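Local coordinates for protein CytC3 (Streptomyces sp., PDB 3GJB) that probably chlorinates an unactivated carbon of a carrier-bound amino acid, as a non-haem iron(II) and 2-oxoglutarate-dependent halogenase of the phytanoyl-CoA dioxygenase family, at residues T115-A120 and N237-S242; G24-V29 and A231-S236; E104-Y109 and A257-P262; S156-G161 and A241-T246. All blocks are in the same frame, centred on the assembly; numbering follows the deposited sequence.

In the fold
All four contacts belong to one cupin-like beta fold built round the iron site. Contacts 2 and 3 lie in the six-stranded antiparallel sheet, about 12 Å apart between centres: contact 2 joins edge strand 25-30 to strand 230-235, and contact 3 joins strands 98-108 and 253-262. Contact 1, which carries the metal, follows on from both, since 115-120 comes after strand 98-108 and 237-242 after strand 230-235. Contact 4 shares A241 and S242 with contact 1 and ties the loop 156-161 to the chain beyond them. Along the sequence contacts 1 and 4 are nested inside the loop closed by contact 3. Contacts 1, 3 and 4 all touch the iron-bound 2-oxoglutarate, whose pocket thus draws on distant segments.

Contact 1 (T115-A120 and N237-S242); sequences TDWHQA and NTMHAS. With FE2 (Fe (II) ion), chain C; AKG (2-oxoglutaric acid), chain D.
H118 and H240 form the two-histidine iron site of a 2-oxoglutarate-dependent enzyme, brought together by an antiparallel pairing of 115-120 with 237-242. Each NE2 binds the iron(II) at 2.2 Å; 2-oxoglutarate chelates it through O2 and O5, and waters 2 and 3 complete six ligands. A120 stands where related hydroxylases carry a metal-binding aspartate or glutamate, consistent with a halogenase, in which chloride takes that position. The imidazole planes lie 61° apart, and a backbone carbonyl fixes each ring's rotation: H118 ND1 donates in its ring plane to D116 O, a bond modelled short and of doubtful length, and H240 ND1 likewise in plane to T238 O at 3.0 Å. Both CG atoms sit between backbone N and carbonyl carbon (chi1 59° and 68°), turning the rings to the same face of the pairing.

The backbones are hydrogen-bonded at T115 with S242 and at H118 with H240, with a beta bulge between. T115 OG1 lies 2.8 Å from S242 OG, and the serine donates to 2-oxoglutarate O4 at 2.9 Å; a short hydroxyl arm suits a place beside the co-substrate's carboxylate. Away from the metal, A241 CB sits 3.7 Å over the centre of the W117 six-membered ring, a CH-pi contact that a small methyl makes well. Strand 240-242 continues the layer through A241 to Q164 of strand 163-165, while W117 also covers Q164 and H240 packs on L165.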
# COMPACT_ATOMS: atom_id res chain seq x y z
N THR A 115 -18.04 5.51 -4.04
CA THR A 115 -18.00 6.34 -2.84
C THR A 115 -17.90 7.77 -3.32
O THR A 115 -17.46 8.02 -4.43
CB THR A 115 -16.78 6.02 -1.96
OG1 THR A 115 -15.58 6.23 -2.72
CG2 THR A 115 -16.82 4.58 -1.49
N ASP A 116 -18.30 8.70 -2.46
CA ASP A 116 -18.25 10.12 -2.79
C ASP A 116 -16.85 10.61 -2.42
O ASP A 116 -16.05 9.85 -1.88
CB ASP A 116 -19.30 10.87 -1.97
CG ASP A 116 -19.72 12.17 -2.62
OD1 ASP A 116 -18.91 12.79 -3.34
OD2 ASP A 116 -20.86 12.59 -2.39
N TRP A 117 -16.56 11.89 -2.71
CA TRP A 117 -15.26 12.48 -2.43
C TRP A 117 -14.90 12.53 -0.93
O TRP A 117 -15.63 13.06 -0.10
CB TRP A 117 -15.19 13.90 -3.02
CG TRP A 117 -15.29 13.93 -4.52
CD1 TRP A 117 -16.39 14.23 -5.26
CD2 TRP A 117 -14.27 13.56 -5.45
NE1 TRP A 117 -16.13 14.05 -6.61
CE2 TRP A 117 -14.83 13.64 -6.75
CE3 TRP A 117 -12.93 13.15 -5.32
CZ2 TRP A 117 -14.10 13.34 -7.90
CZ3 TRP A 117 -12.20 12.85 -6.46
CH2 TRP A 117 -12.80 12.95 -7.74
N HIS A 118 -13.74 11.97 -0.61
CA HIS A 118 -13.28 11.93 0.77
C HIS A 118 -11.79 11.65 0.83
O HIS A 118 -11.16 11.34 -0.18
CB HIS A 118 -13.99 10.81 1.52
CG HIS A 118 -13.75 9.46 0.93
ND1 HIS A 118 -14.29 9.04 -0.26
CD2 HIS A 118 -12.96 8.44 1.35
CE1 HIS A 118 -13.83 7.82 -0.53
NE2 HIS A 118 -13.02 7.40 0.42
N GLN A 119 -11.23 11.76 2.03
CA GLN A 119 -9.84 11.44 2.22
C GLN A 119 -9.71 10.58 3.47
O GLN A 119 -10.25 10.90 4.52
CB GLN A 119 -8.99 12.70 2.32
CG GLN A 119 -9.64 13.86 2.98
CD GLN A 119 -9.02 15.16 2.52
OE1 GLN A 119 -9.31 16.23 3.05
NE2 GLN A 119 -8.16 15.07 1.51
N ALA A 120 -9.02 9.45 3.32
CA ALA A 120 -8.85 8.51 4.40
C ALA A 120 -7.79 8.95 5.40
O ALA A 120 -6.87 9.69 5.06
CB ALA A 120 -8.49 7.14 3.84
N ASN A 237 -3.99 10.15 2.20
CA ASN A 237 -5.06 11.09 2.50
C ASN A 237 -5.46 11.99 1.33
O ASN A 237 -6.10 13.01 1.51
CB ASN A 237 -4.70 11.94 3.72
CG ASN A 237 -3.47 12.81 3.48
OD1 ASN A 237 -2.44 12.34 3.00
ND2 ASN A 237 -3.58 14.09 3.84
N THR A 238 -5.08 11.60 0.12
CA THR A 238 -5.43 12.40 -1.04
C THR A 238 -6.92 12.26 -1.32
O THR A 238 -7.51 11.20 -1.14
CB THR A 238 -4.64 11.96 -2.28
OG1 THR A 238 -3.24 12.14 -2.03
CG2 THR A 238 -5.04 12.80 -3.50
N MET A 239 -7.52 13.37 -1.74
CA MET A 239 -8.93 13.41 -2.07
C MET A 239 -9.23 12.41 -3.19
O MET A 239 -8.63 12.48 -4.26
CB MET A 239 -9.31 14.81 -2.55
CG MET A 239 -10.76 14.93 -2.97
SD MET A 239 -11.74 15.67 -1.67
CE MET A 239 -11.52 14.52 -0.35
N HIS A 240 -10.16 11.49 -2.95
CA HIS A 240 -10.50 10.52 -3.97
C HIS A 240 -11.95 10.09 -3.83
O HIS A 240 -12.60 10.37 -2.83
CB HIS A 240 -9.60 9.28 -3.87
CG HIS A 240 -9.83 8.47 -2.64
ND1 HIS A 240 -9.36 8.82 -1.40
CD2 HIS A 240 -10.56 7.34 -2.46
CE1 HIS A 240 -9.81 7.91 -0.52
NE2 HIS A 240 -10.54 7.00 -1.11
N ALA A 241 -12.43 9.40 -4.86
CA ALA A 241 -13.78 8.88 -4.89
C ALA A 241 -13.69 7.58 -5.66
O ALA A 241 -12.61 7.16 -6.04
CB ALA A 241 -14.71 9.86 -5.59
N SER A 242 -14.82 6.92 -5.88
CA SER A 242 -14.79 5.68 -6.63
C SER A 242 -16.14 5.44 -7.26
O SER A 242 -17.18 5.82 -6.72
CB SER A 242 -14.41 4.50 -5.74
OG SER A 242 -15.42 4.26 -4.77
FE FE2 C . -11.87 5.59 0.03
C1 AKG D . -10.55 4.15 -0.89
O1 AKG D . -9.78 3.21 -0.92
O2 AKG D . -10.19 5.27 -0.23
C2 AKG D . -11.88 4.06 -1.57
O5 AKG D . -12.67 5.01 -1.56
C3 AKG D . -12.22 2.78 -2.29
C4 AKG D . -13.60 2.86 -2.90
C5 AKG D . -13.92 1.58 -3.61
O3 AKG D . -13.12 0.67 -3.66
O4 AKG D . -15.11 1.47 -4.21
O HOH W 1 -7.56 9.63 1.10
O HOH W 2 -10.54 5.76 1.93
O HOH W 3 -13.52 4.34 0.99

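Contact 2 (G24-V29 and A231-S236); sequences GYIGPV and AVIFWS
Y25 and F234 face each other as a non-hydrogen-bonded antiparallel pair, and their CB atoms press together at 3.4 Å. Each CG lies between backbone N and carbonyl carbon (chi1 66° and 59°), and the rings diverge from the touching CB atoms, Y25 going onto P167. The next pair turns to the other face of the sheet. There I26 and I233 run side by side, with the CG2 branch of I26 resting on I233 CB at 3.7 Å. V29 CG2 is the next bump, and it fits into the notch between A231 CB (4.0 Å) and I233 CD1 (4.1 Å); alanine is short enough to form the low side of that notch.

G27 opposes V232 with no side chain at all, so the two backbones close to 4.2 Å between CA atoms. Here the register slips by one residue in a beta bulge, and the peptide before P28, within this bulge, is cis. G24, the first residue past helix 14-23, has a positive phi of 90°, a shape glycine adopts easily. R89 and L93 of helix 84-94 and F20 of helix 14-23 cover the aliphatic face.

Chemically the contact divides cleanly: five main-chain hydrogen bonds, among them I26 N to I233 O at 2.7 Å, carry the polar part, while the side chains meet through carbon alone. The pairing is thus one of shape and backbone register, without charge.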
# COMPACT_ATOMS: atom_id res chain seq x y z
N GLY A 24 -1.10 15.23 -5.55
CA GLY A 24 -1.22 14.35 -4.42
C GLY A 24 -1.23 12.92 -4.92
O GLY A 24 -1.46 11.97 -4.17
N TYR A 25 -0.98 12.76 -6.22
CA TYR A 25 -0.94 11.44 -6.83
C TYR A 25 -0.25 11.51 -8.18
O TYR A 25 -0.04 12.59 -8.75
CB TYR A 25 -2.35 10.87 -7.01
CG TYR A 25 -3.20 11.64 -8.00
CD1 TYR A 25 -4.00 12.70 -7.58
CD2 TYR A 25 -3.14 11.35 -9.36
CE1 TYR A 25 -4.72 13.45 -8.49
CE2 TYR A 25 -3.86 12.10 -10.29
CZ TYR A 25 -4.64 13.15 -9.85
OH TYR A 25 -5.35 13.89 -10.76
N ILE A 26 0.12 10.34 -8.69
CA ILE A 26 0.79 10.23 -9.97
C ILE A 26 0.50 8.82 -10.46
O ILE A 26 0.71 7.85 -9.74
CB ILE A 26 2.34 10.44 -9.84
CG1 ILE A 26 3.00 10.37 -11.21
CG2 ILE A 26 2.95 9.37 -8.98
CD1 ILE A 26 2.75 11.57 -12.06
N GLY A 27 0.01 8.72 -11.69
CA GLY A 27 -0.29 7.42 -12.25
C GLY A 27 -0.90 7.62 -13.61
O GLY A 27 -1.34 8.72 -13.92
N PRO A 28 -0.94 6.58 -14.46
CA PRO A 28 -0.42 5.24 -14.18
C PRO A 28 1.10 5.15 -14.30
O PRO A 28 1.72 5.89 -15.06
CB PRO A 28 -1.09 4.37 -15.25
CG PRO A 28 -2.25 5.20 -15.75
CD PRO A 28 -1.70 6.59 -15.72
N VAL A 29 1.71 4.26 -13.53
CA VAL A 29 3.16 4.03 -13.61
C VAL A 29 3.27 2.53 -13.77
O VAL A 29 2.60 1.77 -13.07
CB VAL A 29 3.93 4.47 -12.34
CG1 VAL A 29 3.88 5.98 -12.20
CG2 VAL A 29 3.37 3.79 -11.11
N ALA A 231 0.24 0.97 -11.76
CA ALA A 231 -0.07 1.42 -10.42
C ALA A 231 -0.27 2.91 -10.36
O ALA A 231 0.17 3.65 -11.24
CB ALA A 231 1.04 1.02 -9.47
N VAL A 232 -0.96 3.35 -9.32
CA VAL A 232 -1.16 4.76 -9.10
C VAL A 232 -0.53 5.00 -7.74
O VAL A 232 -0.71 4.22 -6.80
CB VAL A 232 -2.66 5.15 -9.10
CG1 VAL A 232 -3.42 4.33 -8.06
CG2 VAL A 232 -2.79 6.64 -8.83
N ILE A 233 0.25 6.06 -7.65
CA ILE A 233 0.91 6.39 -6.40
C ILE A 233 0.29 7.66 -5.85
O ILE A 233 0.19 8.66 -6.55
CB ILE A 233 2.42 6.60 -6.61
CG1 ILE A 233 3.05 5.33 -7.20
CG2 ILE A 233 3.09 6.95 -5.28
CD1 ILE A 233 4.51 5.50 -7.58
N PHE A 234 -0.13 7.60 -4.58
CA PHE A 234 -0.75 8.75 -3.95
C PHE A 234 -0.60 8.76 -2.43
O PHE A 234 -0.37 7.72 -1.80
CB PHE A 234 -2.24 8.76 -4.29
CG PHE A 234 -2.97 7.52 -3.87
CD1 PHE A 234 -3.48 7.39 -2.59
CD2 PHE A 234 -3.15 6.47 -4.77
CE1 PHE A 234 -4.16 6.24 -2.19
CE2 PHE A 234 -3.83 5.31 -4.38
CZ PHE A 234 -4.34 5.20 -3.10
N TRP A 235 -0.72 9.94 -1.85
CA TRP A 235 -0.68 10.08 -0.41
C TRP A 235 -1.98 9.42 0.05
O TRP A 235 -3.03 9.61 -0.57
CB TRP A 235 -0.70 11.55 0.00
CG TRP A 235 0.63 12.20 0.08
CD1 TRP A 235 1.10 13.20 -0.72
CD2 TRP A 235 1.66 11.93 1.04
NE1 TRP A 235 2.35 13.58 -0.32
CE2 TRP A 235 2.72 12.81 0.76
CE3 TRP A 235 1.78 11.03 2.10
CZ2 TRP A 235 3.90 12.82 1.51
CZ3 TRP A 235 2.96 11.04 2.85
CH2 TRP A 235 4.00 11.93 2.55
N SER A 236 -1.90 8.64 1.12
CA SER A 236 -3.07 7.95 1.66
C SER A 236 -4.26 8.87 1.94
O SER A 236 -5.40 8.43 1.94
CB SER A 236 -2.68 7.25 2.96
OG SER A 236 -2.12 8.19 3.87

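Contact 3 (E104-Y109 and A257-P262); sequences EFFPKY and AARYVP. With AKG (2-oxoglutaric acid), chain E; AKG (2-oxoglutaric acid), chain D.
E104 grips R259 through a single carboxylate oxygen. OE2 takes NE at 2.9 Å in a salt bridge and NH2 at 3.2 Å in a weak bond, so both donors on one side of the guanidinium converge on it. The approach is not flat: NE comes from above the carboxylate plane, and the two planes stand 66° apart. F106 closes the tight part. The edge of its ring meets A257 CB through CE2 at 3.5 Å, and R259 NH2 lies near the same plane, 3.6 Å from CZ, with ring and guanidinium nearly perpendicular. The A257 methyl is small enough to sit against the ring edge.

Beside these side chains E104 and A257 form a hydrogen-bonded antiparallel pair, E104 N to A257 O and A257 N to E104 O both at 2.9 Å. This is the pairing of two neighbouring inner strands, 98-108 and 253-262, in the larger sheet of the cupin-type double-stranded beta-helix. Within the two segments it is the one bridge, because they overlap only at their beginnings; F106 pairs onward with G255, and R259 with W101.

The looser side begins where the segments part beyond that bridge. There a second 2-oxoglutarate lies over one face of the R259 guanidinium, its O3 3.4 Å above the plane and offset toward the rim. At the far end of its strand the extended K108 brings NZ to O4 of the iron-bound 2-oxoglutarate, the oxygen that S242 OG also holds; at 2.5 Å this NZ-O4 bond is modelled very short, and its exact length is doubtful.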
# COMPACT_ATOMS: atom_id res chain seq x y z
N GLU A 104 -2.32 -4.29 1.69
CA GLU A 104 -3.67 -4.81 1.83
C GLU A 104 -4.29 -4.94 0.45
O GLU A 104 -3.85 -4.30 -0.50
CB GLU A 104 -4.51 -3.88 2.70
CG GLU A 104 -4.52 -2.41 2.26
CD GLU A 104 -5.15 -1.49 3.30
OE1 GLU A 104 -6.38 -1.55 3.50
OE2 GLU A 104 -4.40 -0.70 3.93
N PHE A 105 -5.30 -5.80 0.34
CA PHE A 105 -5.98 -5.99 -0.92
C PHE A 105 -7.26 -5.15 -1.02
O PHE A 105 -7.92 -4.90 -0.02
CB PHE A 105 -6.30 -7.48 -1.14
CG PHE A 105 -5.07 -8.31 -1.41
CD1 PHE A 105 -4.24 -8.71 -0.37
CD2 PHE A 105 -4.72 -8.64 -2.72
CE1 PHE A 105 -3.06 -9.42 -0.63
CE2 PHE A 105 -3.54 -9.35 -2.99
CZ PHE A 105 -2.71 -9.74 -1.93
N PHE A 106 -7.56 -4.70 -2.22
CA PHE A 106 -8.75 -3.91 -2.47
C PHE A 106 -9.54 -4.54 -3.60
O PHE A 106 -9.38 -4.17 -4.76
CB PHE A 106 -8.38 -2.48 -2.87
CG PHE A 106 -7.92 -1.64 -1.72
CD1 PHE A 106 -8.82 -1.21 -0.76
CD2 PHE A 106 -6.58 -1.28 -1.60
CE1 PHE A 106 -8.40 -0.42 0.31
CE2 PHE A 106 -6.15 -0.49 -0.53
CZ PHE A 106 -7.06 -0.06 0.42
N PRO A 107 -10.38 -5.52 -3.28
CA PRO A 107 -11.16 -6.15 -4.35
C PRO A 107 -12.44 -5.36 -4.59
O PRO A 107 -12.85 -4.58 -3.74
CB PRO A 107 -11.45 -7.53 -3.78
CG PRO A 107 -11.68 -7.21 -2.33
CD PRO A 107 -10.54 -6.25 -2.01
N LYS A 108 -13.04 -5.56 -5.75
CA LYS A 108 -14.30 -4.90 -6.04
C LYS A 108 -15.09 -5.84 -6.94
O LYS A 108 -14.59 -6.32 -7.95
CB LYS A 108 -14.09 -3.55 -6.71
CG LYS A 108 -15.32 -2.67 -6.56
CD LYS A 108 -14.98 -1.22 -6.69
CE LYS A 108 -16.18 -0.37 -6.34
NZ LYS A 108 -15.86 1.07 -6.53
N TYR A 109 -16.33 -6.10 -6.55
CA TYR A 109 -17.17 -7.02 -7.28
C TYR A 109 -18.41 -6.37 -7.83
O TYR A 109 -18.80 -5.29 -7.38
CB TYR A 109 -17.53 -8.18 -6.35
CG TYR A 109 -16.30 -8.90 -5.84
CD1 TYR A 109 -15.49 -9.61 -6.72
CD2 TYR A 109 -15.92 -8.84 -4.49
CE1 TYR A 109 -14.33 -10.25 -6.28
CE2 TYR A 109 -14.76 -9.48 -4.04
CZ TYR A 109 -13.97 -10.19 -4.95
OH TYR A 109 -12.80 -10.82 -4.57
N ALA A 257 -2.38 -2.78 -2.49
CA ALA A 257 -1.77 -1.55 -2.03
C ALA A 257 -0.67 -1.79 -1.03
O ALA A 257 -0.81 -2.59 -0.10
CB ALA A 257 -2.82 -0.64 -1.42
N ALA A 258 0.44 -1.09 -1.22
CA ALA A 258 1.58 -1.17 -0.32
C ALA A 258 1.80 0.26 0.16
O ALA A 258 1.85 1.19 -0.65
CB ALA A 258 2.80 -1.69 -1.05
N ARG A 259 1.91 0.44 1.47
CA ARG A 259 2.09 1.79 2.02
C ARG A 259 3.49 2.01 2.60
O ARG A 259 4.03 1.15 3.32
CB ARG A 259 1.01 2.05 3.07
CG ARG A 259 -0.41 1.91 2.51
CD ARG A 259 -1.43 1.94 3.62
NE ARG A 259 -2.79 1.61 3.19
CZ ARG A 259 -3.63 2.47 2.62
NH1 ARG A 259 -3.28 3.73 2.39
NH2 ARG A 259 -4.85 2.06 2.30
N TYR A 260 4.07 3.16 2.28
CA TYR A 260 5.42 3.50 2.72
C TYR A 260 5.56 4.78 3.54
O TYR A 260 4.83 5.76 3.36
CB TYR A 260 6.34 3.63 1.50
CG TYR A 260 6.39 2.41 0.61
CD1 TYR A 260 5.33 2.09 -0.24
CD2 TYR A 260 7.50 1.56 0.63
CE1 TYR A 260 5.37 0.95 -1.05
CE2 TYR A 260 7.55 0.42 -0.17
CZ TYR A 260 6.49 0.12 -1.01
OH TYR A 260 6.53 -1.03 -1.77
N VAL A 261 6.53 4.76 4.46
CA VAL A 261 6.86 5.90 5.29
C VAL A 261 8.37 5.96 5.47
O VAL A 261 9.05 4.93 5.53
CB VAL A 261 6.24 5.81 6.71
CG1 VAL A 261 4.74 6.03 6.65
CG2 VAL A 261 6.58 4.47 7.35
N PRO A 262 8.94 7.18 5.52
CA PRO A 262 10.38 7.27 5.71
C PRO A 262 10.70 6.70 7.09
O PRO A 262 9.81 6.54 7.92
CB PRO A 262 10.66 8.78 5.60
CG PRO A 262 9.36 9.40 6.02
CD PRO A 262 8.34 8.51 5.33
C1 AKG E . -7.15 0.69 9.88
O1 AKG E . -6.41 -0.24 9.63
O2 AKG E . -8.10 0.54 10.82
C2 AKG E . -7.02 2.00 9.14
O5 AKG E . -7.78 2.92 9.40
C3 AKG E . -5.94 2.15 8.07
C4 AKG E . -5.95 3.54 7.40
C5 AKG E . -4.88 3.62 6.32
O3 AKG E . -4.16 2.67 6.08
O4 AKG E . -4.74 4.75 5.60
C1 AKG D . -10.55 4.15 -0.89
O1 AKG D . -9.78 3.21 -0.92
O2 AKG D . -10.19 5.27 -0.23
C2 AKG D . -11.88 4.06 -1.57
O5 AKG D . -12.67 5.01 -1.56
C3 AKG D . -12.22 2.78 -2.29
C4 AKG D . -13.60 2.86 -2.90
C5 AKG D . -13.92 1.58 -3.61
O3 AKG D . -13.12 0.67 -3.66
O4 AKG D . -15.11 1.47 -4.21

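Contact 4 (S156-G161 and A241-T246); sequences STEQNG and ASLPHT. With AKG (2-oxoglutaric acid), chain D.
A chi1 of -178° sends the H245 imidazole back against the loop 156-161, where N160 CA sits over the centre of the ring, 3.6 Å from the centroid, in a CH-pi contact; N160 CB rests on the same ring, 3.4 Å from NE2. The rim of the imidazole is held from elsewhere, as NE2 hydrogen-bonds to D251 O. L243 is turned the other way, its CG anti to the carbonyl carbon (chi1 -67°), and CD1 reaches E158 CB at 3.8 Å, using the aliphatic root of a glutamate otherwise exposed at the surface.

The loop itself is a type I turn from E158 to G161, overlapped by an ST motif in which T157 OG1 accepts from N160 N. G161 ends the turn with a positive phi (84°), and its bare CA comes within 3.2 Å of L243 O, a closeness that the lack of a side chain permits. At the far end T246 N donates to Q159 O at 2.8 Å, almost straight down the carbonyl. Water 4 completes the seam: it donates to E158 O and to P244 O, both at 2.7 Å, and accepts from T246 OG1.

The chemistry is mostly that of main-chain carbonyls met by a backbone N-H, a water and an outside lysine. G161 O accepts from K108 NZ, the amine that also binds the iron-bound 2-oxoglutarate, and L243 O faces the same NZ at a modelled distance too short to trust. These carbonyl dipoles would probably stabilise the lysine's charge and help point it at the co-substrate.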
# COMPACT_ATOMS: atom_id res chain seq x y z
N SER A 156 -8.29 -2.25 -13.72
CA SER A 156 -9.17 -1.41 -12.94
C SER A 156 -9.80 -0.51 -13.97
O SER A 156 -9.13 0.33 -14.57
CB SER A 156 -8.39 -0.58 -11.92
OG SER A 156 -9.30 0.13 -11.10
N THR A 157 -11.10 -0.68 -14.20
CA THR A 157 -11.79 0.11 -15.21
C THR A 157 -12.93 0.91 -14.61
O THR A 157 -13.27 0.74 -13.43
CB THR A 157 -12.38 -0.79 -16.29
OG1 THR A 157 -13.36 -1.66 -15.70
CG2 THR A 157 -11.29 -1.65 -16.92
N GLU A 158 -13.51 1.78 -15.42
CA GLU A 158 -14.64 2.56 -14.94
C GLU A 158 -15.77 1.57 -14.74
O GLU A 158 -16.56 1.71 -13.81
CB GLU A 158 -15.05 3.62 -15.96
CG GLU A 158 -14.11 4.81 -16.02
CD GLU A 158 -14.58 5.87 -16.99
OE1 GLU A 158 -15.68 6.43 -16.79
OE2 GLU A 158 -13.84 6.16 -17.95
N GLN A 159 -15.84 0.56 -15.60
CA GLN A 159 -16.91 -0.41 -15.47
C GLN A 159 -16.83 -1.23 -14.18
O GLN A 159 -17.86 -1.56 -13.61
CB GLN A 159 -16.97 -1.34 -16.68
CG GLN A 159 -18.16 -2.29 -16.63
CD GLN A 159 -18.36 -3.09 -17.90
OE1 GLN A 159 -17.51 -3.90 -18.28
NE2 GLN A 159 -19.49 -2.87 -18.56
N ASN A 160 -15.62 -1.57 -13.72
CA ASN A 160 -15.54 -2.36 -12.49
C ASN A 160 -15.23 -1.59 -11.20
O ASN A 160 -14.75 -2.16 -10.23
CB ASN A 160 -14.62 -3.59 -12.67
CG ASN A 160 -13.15 -3.26 -12.84
OD1 ASN A 160 -12.39 -4.11 -13.28
ND2 ASN A 160 -12.74 -2.04 -12.48
N GLY A 161 -15.55 -0.30 -11.21
CA GLY A 161 -15.41 0.55 -10.03
C GLY A 161 -14.08 1.18 -9.69
O GLY A 161 -13.74 1.29 -8.52
N ALA A 241 -12.43 9.40 -4.86
CA ALA A 241 -13.78 8.88 -4.89
C ALA A 241 -13.69 7.58 -5.66
O ALA A 241 -12.61 7.16 -6.04
CB ALA A 241 -14.71 9.86 -5.59
N SER A 242 -14.82 6.92 -5.88
CA SER A 242 -14.79 5.68 -6.63
C SER A 242 -16.14 5.44 -7.26
O SER A 242 -17.18 5.82 -6.72
CB SER A 242 -14.41 4.50 -5.74
OG SER A 242 -15.42 4.26 -4.77
N LEU A 243 -16.10 4.80 -8.42
CA LEU A 243 -17.30 4.49 -9.18
C LEU A 243 -17.85 3.16 -8.72
O LEU A 243 -17.16 2.36 -8.11
CB LEU A 243 -16.95 4.39 -10.66
CG LEU A 243 -16.52 5.69 -11.34
CD1 LEU A 243 -15.87 5.37 -12.67
CD2 LEU A 243 -17.75 6.58 -11.52
N PRO A 244 -19.14 2.92 -9.00
CA PRO A 244 -19.75 1.65 -8.61
C PRO A 244 -19.30 0.63 -9.65
O PRO A 244 -18.86 0.99 -10.74
CB PRO A 244 -21.25 1.94 -8.70
CG PRO A 244 -21.33 2.95 -9.82
CD PRO A 244 -20.16 3.87 -9.48
N HIS A 245 -19.40 -0.65 -9.32
CA HIS A 245 -19.00 -1.70 -10.24
C HIS A 245 -20.26 -2.08 -11.00
O HIS A 245 -21.19 -2.65 -10.44
CB HIS A 245 -18.45 -2.90 -9.46
CG HIS A 245 -17.97 -4.02 -10.33
ND1 HIS A 245 -18.69 -4.49 -11.41
CD2 HIS A 245 -16.87 -4.80 -10.24
CE1 HIS A 245 -18.05 -5.51 -11.96
NE2 HIS A 245 -16.94 -5.72 -11.27
N THR A 246 -20.29 -1.77 -12.29
CA THR A 246 -21.46 -2.06 -13.11
C THR A 246 -21.15 -3.04 -14.23
O THR A 246 -21.85 -3.06 -15.25
CB THR A 246 -22.01 -0.76 -13.74
OG1 THR A 246 -20.98 -0.11 -14.48
CG2 THR A 246 -22.49 0.19 -12.66
C1 AKG D . -10.55 4.15 -0.89
O1 AKG D . -9.78 3.21 -0.92
O2 AKG D . -10.19 5.27 -0.23
C2 AKG D . -11.88 4.06 -1.57
O5 AKG D . -12.67 5.01 -1.56
C3 AKG D . -12.22 2.78 -2.29
C4 AKG D . -13.60 2.86 -2.90
C5 AKG D . -13.92 1.58 -3.61
O3 AKG D . -13.12 0.67 -3.66
O4 AKG D . -15.11 1.47 -4.21
O HOH W 4 -19.21 1.78 -13.29